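Local coordinates for sporozoite surface protein 2 (PDB 4HQN), which probably serves as a sporozoite surface adhesin for gliding motility and host-cell invasion, binding ligands through a metal-dependent von Willebrand factor A domain, at residues S28-Y33 and G101-T106; L21-D26 and I130-G135; A107-V112 and E145-L150. The protein carries 4 engineered substitutions. All blocks are in the same frame, centred on the assembly; numbering follows the deposited sequence.

Interaction 1 (S28-Y33 and G101-T106); sequences SGSIGY and GTTSMT. Engineered in segment 101-106: Ser-104 (natural residue Asn). With MN (manganese (II) ion), chain E.
Ser-28 and Thr-103 meet at a manganese ion, each giving it a hydroxyl oxygen. Ser-28 OG and Thr-103 OG1 both lie 2.2 Å from the manganese ion, and Ser-30 OG joins them at 2.1 Å; three waters bring the count to six oxygens. The two hydroxyls, Ser-28 OG and Thr-103 OG1, stand only 3.1 Å apart because they share the metal, not because they bond to each other. Both serines turn OG in between their own backbone N and carbonyl carbon (chi1 68° and 63°), which lets two residues of one turn reach the same ion.

Around this shell the loop backbones are joined directly and through a water. Gly-29 N donates to Gly-101 O over 3.0 Å, at 158° on the hydrogen. One metal-bound water accepts from Ser-30 N and donates to the same Gly-101 O, so that carbonyl receives two bonds. A type I turn from Ser-28 to Ile-31 shapes the first loop. Farther out, Asp-26 holds Ser-28 OG, Asp-134 holds Ser-30 OG, and Asn-138 OD1 accepts from Thr-103 N. Asp-Gly-Ser-Gly-Ser plus a threonine from a second loop is the metal-ion-dependent adhesion site (MIDAS) of von Willebrand factor A domains.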
loop_
_atom_site.group_PDB
_atom_site.type_symbol
_atom_site.label_atom_id
_atom_site.label_comp_id
_atom_site.label_asym_id
_atom_site.label_seq_id
_atom_site.Cartn_x
_atom_site.Cartn_y
_atom_site.Cartn_z
ATOM N N SER A 28 8.182 -17.017 15.291
ATOM C CA SER A 28 8.950 -18.266 15.357
ATOM C C SER A 28 9.624 -18.487 16.710
ATOM O O SER A 28 9.740 -17.562 17.516
ATOM C CB SER A 28 10.014 -18.291 14.251
ATOM O OG SER A 28 11.010 -17.317 14.484
ATOM N N GLY A 29 10.092 -19.711 16.942
ATOM C CA GLY A 29 10.667 -20.083 18.228
ATOM C C GLY A 29 11.892 -19.282 18.616
ATOM O O GLY A 29 12.196 -19.155 19.794
ATOM N N SER A 30 12.612 -18.734 17.640
ATOM C CA SER A 30 13.783 -17.920 17.974
ATOM C C SER A 30 13.429 -16.625 18.730
ATOM O O SER A 30 14.271 -16.064 19.431
ATOM C CB SER A 30 14.655 -17.616 16.728
ATOM O OG SER A 30 13.970 -16.860 15.755
ATOM N N ILE A 31 12.201 -16.141 18.581
ATOM C CA ILE A 31 11.838 -14.861 19.203
ATOM C C ILE A 31 12.010 -14.886 20.736
ATOM O O ILE A 31 12.629 -13.989 21.316
ATOM C CB ILE A 31 10.409 -14.424 18.823
ATOM C CG1 ILE A 31 10.308 -14.185 17.312
ATOM C CG2 ILE A 31 9.978 -13.188 19.628
ATOM C CD1 ILE A 31 11.321 -13.146 16.763
ATOM N N GLY A 32 11.498 -15.933 21.376
ATOM C CA GLY A 32 11.619 -16.096 22.820
ATOM C C GLY A 32 10.343 -15.651 23.525
ATOM O O GLY A 32 9.850 -14.548 23.279
ATOM N N TYR A 33 9.792 -16.509 24.382
ATOM C CA TYR A 33 8.537 -16.189 25.062
ATOM C C TYR A 33 8.607 -14.939 25.939
ATOM O O TYR A 33 7.719 -14.097 25.864
ATOM C CB TYR A 33 7.996 -17.371 25.881
ATOM C CG TYR A 33 6.604 -17.107 26.396
ATOM C CD1 TYR A 33 5.512 -17.127 25.536
ATOM C CD2 TYR A 33 6.380 -16.806 27.741
ATOM C CE1 TYR A 33 4.225 -16.870 26.002
ATOM C CE2 TYR A 33 5.094 -16.556 28.220
ATOM C CZ TYR A 33 4.021 -16.597 27.346
ATOM O OH TYR A 33 2.746 -16.351 27.813
ATOM N N GLY A 101 8.742 -22.899 16.435
ATOM C CA GLY A 101 8.963 -23.378 15.085
ATOM C C GLY A 101 9.972 -22.582 14.276
ATOM O O GLY A 101 10.750 -21.779 14.804
ATOM N N THR A 102 9.954 -22.824 12.973
ATOM C CA THR A 102 10.921 -22.219 12.076
ATOM C C THR A 102 10.376 -20.868 11.607
ATOM O O THR A 102 9.428 -20.345 12.199
ATOM C CB THR A 102 11.303 -23.189 10.916
ATOM O OG1 THR A 102 10.121 -23.712 10.299
ATOM C CG2 THR A 102 12.129 -24.373 11.450
ATOM N N THR A 103 10.965 -20.295 10.563
ATOM C CA THR A 103 10.779 -18.884 10.292
ATOM C C THR A 103 10.515 -18.628 8.806
ATOM O O THR A 103 11.446 -18.317 8.048
ATOM C CB THR A 103 12.030 -18.100 10.752
ATOM O OG1 THR A 103 12.425 -18.549 12.060
ATOM C CG2 THR A 103 11.763 -16.578 10.781
ATOM N N SER A 104 9.248 -18.770 8.402
ATOM C CA SER A 104 8.838 -18.650 6.990
ATOM C C SER A 104 8.810 -17.221 6.481
ATOM O O SER A 104 7.769 -16.755 5.998
ATOM C CB SER A 104 7.436 -19.213 6.795
ATOM O OG SER A 104 7.435 -20.617 6.810
ATOM N N MET A 105 9.942 -16.532 6.569
ATOM C CA MET A 105 10.000 -15.127 6.193
ATOM C C MET A 105 9.762 -14.922 4.693
ATOM O O MET A 105 9.031 -14.016 4.302
ATOM C CB MET A 105 11.328 -14.510 6.612
ATOM C CG MET A 105 11.397 -13.016 6.377
ATOM S SD MET A 105 13.036 -12.329 6.707
ATOM C CE MET A 105 13.099 -12.600 8.473
ATOM N N THR A 106 10.362 -15.773 3.864
ATOM C CA THR A 106 10.189 -15.694 2.418
ATOM C C THR A 106 8.727 -15.908 2.046
ATOM O O THR A 106 8.186 -15.221 1.189
ATOM C CB THR A 106 11.062 -16.737 1.671
ATOM O OG1 THR A 106 12.441 -16.465 1.915
ATOM C CG2 THR A 106 10.807 -16.689 0.169
HETATM MN MN MN E . 13.138 -17.653 13.950
HETATM O O HOH W 1 12.920 -19.624 14.765
HETATM O O HOH W 2 13.356 -15.558 13.333
HETATM O O HOH W 3 15.115 -18.179 13.260
#

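Interaction 2 (L21-D26 and I130-G135); sequences LYLLVD and ILMTDG
Leu-24 is hydrogen-bonded to the 130-135 segment through both its backbone groups: its N donates to Ile-130 O and its O accepts from Met-132 N, each at 2.8 Å and 170° on the hydrogen. Ile-130 N reaches Tyr-22 O before this pair, and Asp-26 N reaches Met-132 O after it. Four hydrogen bonds thus satisfy the facing donors and acceptors of two parallel strands, whose directions differ by 8°. Leu-23 turns its backbone the other way, bonding to Tyr-61 and Asn-63 of strand 58-65.

Where the strands end, side chains take over. Thr-133 OG1 donates to Asp-26 OD2 over 2.9 Å, on the lone pair facing away from OD1, and accepts from Gly-135 N in an ST turn. A chi1 of 177° swings the Thr-133 hydroxyl away from its own N, where it can serve both. Asp-26 OD1 is hydrogen-bonded to Ser-28 OG. Asp-134 OD1 and Asp-26 OD2, 3.4 Å apart, are both acceptors of close carboxylates, each with its own donor; OD1 takes Val-136 N and Asp-134 OD2 the hydroxyl of Ser-30.

On one face of the sheet Leu-23 CD1 touches Met-132 CE at 3.6 Å, beside Ile-130 CG2, against helix 33-49. On the other, Leu-24 CB meets Leu-131 CD1 under helix 105-118. Adjacent parallel strands carrying acidic residues at their C-terminal ends, beside the metal site, typify the Rossmann-like von Willebrand factor A fold.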
loop_
_atom_site.group_PDB
_atom_site.type_symbol
_atom_site.label_atom_id
_atom_site.label_comp_id
_atom_site.label_asym_id
_atom_site.label_seq_id
_atom_site.Cartn_x
_atom_site.Cartn_y
_atom_site.Cartn_z
ATOM N N LEU A 21 -0.874 -1.370 4.085
ATOM C CA LEU A 21 0.222 -1.633 4.995
ATOM C C LEU A 21 0.215 -3.109 5.377
ATOM O O LEU A 21 -0.719 -3.573 6.020
ATOM C CB LEU A 21 0.097 -0.755 6.238
ATOM C CG LEU A 21 1.263 -0.673 7.226
ATOM C CD1 LEU A 21 1.120 0.581 8.062
ATOM C CD2 LEU A 21 1.374 -1.907 8.117
ATOM N N TYR A 22 1.262 -3.830 4.976
ATOM C CA TYR A 22 1.377 -5.256 5.269
ATOM C C TYR A 22 2.325 -5.456 6.444
ATOM O O TYR A 22 3.531 -5.226 6.336
ATOM C CB TYR A 22 1.874 -6.031 4.045
ATOM C CG TYR A 22 1.118 -5.711 2.771
ATOM C CD1 TYR A 22 1.446 -4.590 2.015
ATOM C CD2 TYR A 22 0.098 -6.540 2.308
ATOM C CE1 TYR A 22 0.779 -4.286 0.849
ATOM C CE2 TYR A 22 -0.579 -6.243 1.131
ATOM C CZ TYR A 22 -0.231 -5.108 0.409
ATOM O OH TYR A 22 -0.886 -4.774 -0.763
ATOM N N LEU A 23 1.753 -5.840 7.575
ATOM C CA LEU A 23 2.506 -6.041 8.808
ATOM C C LEU A 23 2.841 -7.536 8.912
ATOM O O LEU A 23 1.949 -8.366 9.089
ATOM C CB LEU A 23 1.683 -5.578 10.013
ATOM C CG LEU A 23 2.326 -5.719 11.396
ATOM C CD1 LEU A 23 3.672 -5.036 11.461
ATOM C CD2 LEU A 23 1.400 -5.164 12.463
ATOM N N LEU A 24 4.121 -7.865 8.750
ATOM C CA LEU A 24 4.598 -9.253 8.791
ATOM C C LEU A 24 5.341 -9.470 10.092
ATOM O O LEU A 24 6.413 -8.900 10.319
ATOM C CB LEU A 24 5.524 -9.563 7.605
ATOM C CG LEU A 24 5.016 -9.064 6.257
ATOM C CD1 LEU A 24 5.977 -9.469 5.133
ATOM C CD2 LEU A 24 3.591 -9.552 5.973
ATOM N N VAL A 25 4.744 -10.281 10.957
ATOM C CA VAL A 25 5.246 -10.459 12.298
ATOM C C VAL A 25 5.878 -11.844 12.478
ATOM O O VAL A 25 5.223 -12.883 12.283
ATOM C CB VAL A 25 4.105 -10.294 13.328
ATOM C CG1 VAL A 25 4.652 -10.410 14.750
ATOM C CG2 VAL A 25 3.380 -8.978 13.101
ATOM N N ASP A 26 7.151 -11.849 12.855
ATOM C CA ASP A 26 7.878 -13.093 13.129
ATOM C C ASP A 26 7.302 -13.765 14.381
ATOM O O ASP A 26 7.428 -13.228 15.472
ATOM C CB ASP A 26 9.359 -12.765 13.370
ATOM C CG ASP A 26 10.254 -14.001 13.372
ATOM O OD1 ASP A 26 9.788 -15.092 13.765
ATOM O OD2 ASP A 26 11.432 -13.864 12.969
ATOM N N ILE A 130 5.781 -3.644 6.610
ATOM C CA ILE A 130 6.529 -3.558 7.858
ATOM C C ILE A 130 6.906 -4.981 8.302
ATOM O O ILE A 130 6.041 -5.795 8.625
ATOM C CB ILE A 130 5.730 -2.834 8.968
ATOM C CG1 ILE A 130 5.455 -1.375 8.570
ATOM C CG2 ILE A 130 6.481 -2.918 10.282
ATOM C CD1 ILE A 130 4.538 -0.625 9.552
ATOM N N LEU A 131 8.204 -5.282 8.261
ATOM C CA LEU A 131 8.719 -6.611 8.587
ATOM C C LEU A 131 9.296 -6.591 9.989
ATOM O O LEU A 131 10.281 -5.906 10.263
ATOM C CB LEU A 131 9.792 -7.037 7.582
ATOM C CG LEU A 131 10.443 -8.406 7.813
ATOM C CD1 LEU A 131 9.476 -9.560 7.620
ATOM C CD2 LEU A 131 11.640 -8.577 6.887
ATOM N N MET A 132 8.659 -7.335 10.880
ATOM C CA MET A 132 9.041 -7.352 12.286
ATOM C C MET A 132 9.656 -8.722 12.570
ATOM O O MET A 132 8.943 -9.723 12.586
ATOM C CB MET A 132 7.777 -7.116 13.131
ATOM C CG MET A 132 7.992 -6.676 14.549
ATOM S SD MET A 132 6.443 -6.163 15.355
ATOM C CE MET A 132 5.930 -4.880 14.251
ATOM N N THR A 133 10.971 -8.765 12.776
ATOM C CA THR A 133 11.702 -10.035 12.837
ATOM C C THR A 133 13.019 -9.928 13.617
ATOM O O THR A 133 13.512 -8.817 13.842
ATOM C CB THR A 133 11.991 -10.579 11.417
ATOM O OG1 THR A 133 12.763 -11.775 11.520
ATOM C CG2 THR A 133 12.774 -9.577 10.607
ATOM N N ASP A 134 13.567 -11.065 14.065
ATOM C CA ASP A 134 14.934 -11.070 14.608
ATOM C C ASP A 134 15.981 -11.208 13.489
ATOM O O ASP A 134 17.191 -11.132 13.725
ATOM C CB ASP A 134 15.139 -12.153 15.671
ATOM C CG ASP A 134 14.917 -13.563 15.138
ATOM O OD1 ASP A 134 14.723 -13.742 13.918
ATOM O OD2 ASP A 134 14.913 -14.498 15.958
ATOM N N GLY A 135 15.495 -11.421 12.273
ATOM C CA GLY A 135 16.348 -11.394 11.105
ATOM C C GLY A 135 17.118 -12.684 10.918
ATOM O O GLY A 135 18.244 -12.674 10.432
#

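Interaction 3 (A107-V112 and E145-L150); sequences AALDEV and EVANKL
Leu-109 reaches toward helix 140-151 and lies against Val-146, with hydrophobic contact providing nearly all of the interface. Its CD1 comes to 3.6 Å from Val-146 CG1, while its CB rests near both methyls of that valine. The other branch, Leu-109 CD2, meets Leu-150 CD1 at 3.9 Å. The forked end of Leu-109 is therefore shared between two residues one helical turn apart. Leu-150 is forked in the same way: its CD2 touches Val-112 CG1 at 3.8 Å, the two side chains crossing at about a right angle. Val-112 aims CG1 at this partner by holding it anti to the backbone N (chi1 -177°). Ala-147 adds a looser contact with Leu-109 CD1.

A polar group meets this apolar surface at its margin. Asp-110 starts away from the other helix but bends back, bringing OD1 to 3.4 Å from Val-146 CG2, a contact without a hydrogen bond.

The segment axes approach to 9.4 Å and cross at 20°, both running in nearly the same direction. Beneath them, Leu-109 and Val-112 also touch Leu-24 and Tyr-22 of strand 19-26. Helices 105-118 and 140-151, which precede and follow strand 126-133 in the chain, thus pack side by side in the helix layer on one face of the central sheet, as in von Willebrand factor A domains.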
loop_
_atom_site.group_PDB
_atom_site.type_symbol
_atom_site.label_atom_id
_atom_site.label_comp_id
_atom_site.label_asym_id
_atom_site.label_seq_id
_atom_site.Cartn_x
_atom_site.Cartn_y
_atom_site.Cartn_z
ATOM N N ALA A 107 8.080 -16.866 2.696
ATOM C CA ALA A 107 6.681 -17.131 2.389
ATOM C C ALA A 107 5.772 -15.950 2.801
ATOM O O ALA A 107 4.818 -15.624 2.096
ATOM C CB ALA A 107 6.227 -18.451 3.030
ATOM N N ALA A 108 6.088 -15.303 3.924
ATOM C CA ALA A 108 5.324 -14.152 4.385
ATOM C C ALA A 108 5.414 -13.043 3.346
ATOM O O ALA A 108 4.390 -12.555 2.887
ATOM C CB ALA A 108 5.843 -13.645 5.732
ATOM N N LEU A 109 6.639 -12.651 2.986
ATOM C CA LEU A 109 6.874 -11.669 1.920
ATOM C C LEU A 109 6.216 -12.086 0.615
ATOM O O LEU A 109 5.705 -11.266 -0.120
ATOM C CB LEU A 109 8.375 -11.490 1.680
ATOM C CG LEU A 109 9.039 -10.872 2.904
ATOM C CD1 LEU A 109 10.523 -11.127 2.839
ATOM C CD2 LEU A 109 8.726 -9.399 2.932
ATOM N N ASP A 110 6.263 -13.369 0.304
ATOM C CA ASP A 110 5.573 -13.862 -0.876
ATOM C C ASP A 110 4.063 -13.631 -0.864
ATOM O O ASP A 110 3.474 -13.529 -1.926
ATOM C CB ASP A 110 5.867 -15.349 -1.104
ATOM C CG ASP A 110 6.986 -15.570 -2.092
ATOM O OD1 ASP A 110 7.283 -14.631 -2.850
ATOM O OD2 ASP A 110 7.579 -16.661 -2.131
ATOM N N GLU A 111 3.439 -13.590 0.316
ATOM C CA GLU A 111 2.016 -13.258 0.403
ATOM C C GLU A 111 1.733 -11.829 -0.085
ATOM O O GLU A 111 0.707 -11.587 -0.711
ATOM C CB GLU A 111 1.497 -13.426 1.830
ATOM C CG GLU A 111 1.401 -14.873 2.285
ATOM C CD GLU A 111 0.511 -15.697 1.384
ATOM O OE1 GLU A 111 0.793 -16.896 1.200
ATOM O OE2 GLU A 111 -0.474 -15.152 0.851
ATOM N N VAL A 112 2.636 -10.895 0.209
ATOM C CA VAL A 112 2.537 -9.539 -0.333
ATOM C C VAL A 112 2.651 -9.535 -1.858
ATOM O O VAL A 112 1.872 -8.888 -2.555
ATOM C CB VAL A 112 3.638 -8.624 0.227
ATOM C CG1 VAL A 112 3.449 -7.217 -0.304
ATOM C CG2 VAL A 112 3.608 -8.623 1.751
ATOM N N GLU A 145 15.931 -12.166 -1.616
ATOM C CA GLU A 145 15.509 -12.197 -3.013
ATOM C C GLU A 145 14.093 -11.660 -3.149
ATOM O O GLU A 145 13.822 -10.848 -4.018
ATOM C CB GLU A 145 15.590 -13.621 -3.578
ATOM C CG GLU A 145 15.079 -13.764 -5.002
ATOM C CD GLU A 145 15.204 -15.185 -5.546
ATOM O OE1 GLU A 145 15.092 -16.147 -4.755
ATOM O OE2 GLU A 145 15.419 -15.341 -6.768
ATOM N N VAL A 146 13.188 -12.101 -2.283
ATOM C CA VAL A 146 11.795 -11.747 -2.482
ATOM C C VAL A 146 11.593 -10.291 -2.079
ATOM O O VAL A 146 10.861 -9.559 -2.724
ATOM C CB VAL A 146 10.833 -12.693 -1.740
ATOM C CG1 VAL A 146 11.252 -12.850 -0.284
ATOM C CG2 VAL A 146 9.397 -12.178 -1.853
ATOM N N ALA A 147 12.285 -9.871 -1.027
ATOM C CA ALA A 147 12.289 -8.476 -0.631
ATOM C C ALA A 147 12.752 -7.581 -1.803
ATOM O O ALA A 147 12.089 -6.606 -2.148
ATOM C CB ALA A 147 13.174 -8.283 0.588
ATOM N N ASN A 148 13.872 -7.930 -2.425
ATOM C CA ASN A 148 14.345 -7.167 -3.574
ATOM C C ASN A 148 13.322 -7.156 -4.693
ATOM O O ASN A 148 13.155 -6.152 -5.365
ATOM C CB ASN A 148 15.690 -7.688 -4.089
ATOM C CG ASN A 148 16.858 -7.187 -3.270
ATOM O OD1 ASN A 148 16.756 -6.162 -2.596
ATOM N ND2 ASN A 148 17.984 -7.903 -3.328
ATOM N N LYS A 149 12.618 -8.263 -4.888
ATOM C CA LYS A 149 11.578 -8.253 -5.904
ATOM C C LYS A 149 10.490 -7.236 -5.545
ATOM O O LYS A 149 10.036 -6.494 -6.407
ATOM C CB LYS A 149 11.013 -9.652 -6.125
ATOM C CG LYS A 149 11.958 -10.523 -6.926
ATOM C CD LYS A 149 11.393 -11.898 -7.202
ATOM C CE LYS A 149 12.379 -12.715 -8.045
ATOM N NZ LYS A 149 12.051 -14.168 -8.077
ATOM N N LEU A 150 10.120 -7.179 -4.266
ATOM C CA LEU A 150 9.115 -6.237 -3.800
ATOM C C LEU A 150 9.518 -4.782 -4.034
ATOM O O LEU A 150 8.727 -3.993 -4.543
ATOM C CB LEU A 150 8.798 -6.468 -2.322
ATOM C CG LEU A 150 7.894 -7.682 -2.077
ATOM C CD1 LEU A 150 7.861 -8.044 -0.605
ATOM C CD2 LEU A 150 6.490 -7.397 -2.579
#

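Overall arrangement
Strand 19-26 comes first, and the loop at its C-terminal end supplies 28-33. Interaction 1 closes a loop by bringing 101-106 back to the metal; it falls wholly within the longer excursion that interaction 2 closes when strand 126-133 pairs with strand 19-26. Helix 105-118 leaves the metal site and carries 107-112, which waits for 145-150 after that strand, so interactions 2 and 3 cross while 1 and 3 follow in series; the loop of interaction 3 is the shortest. Interactions 1 and 2, with centres about 11 Å apart, meet at the metal end of the sheet. Interactions 2 and 3 meet where the sheet packs on helix 105-118, tying sheet, helix layer and metal loops into one domain.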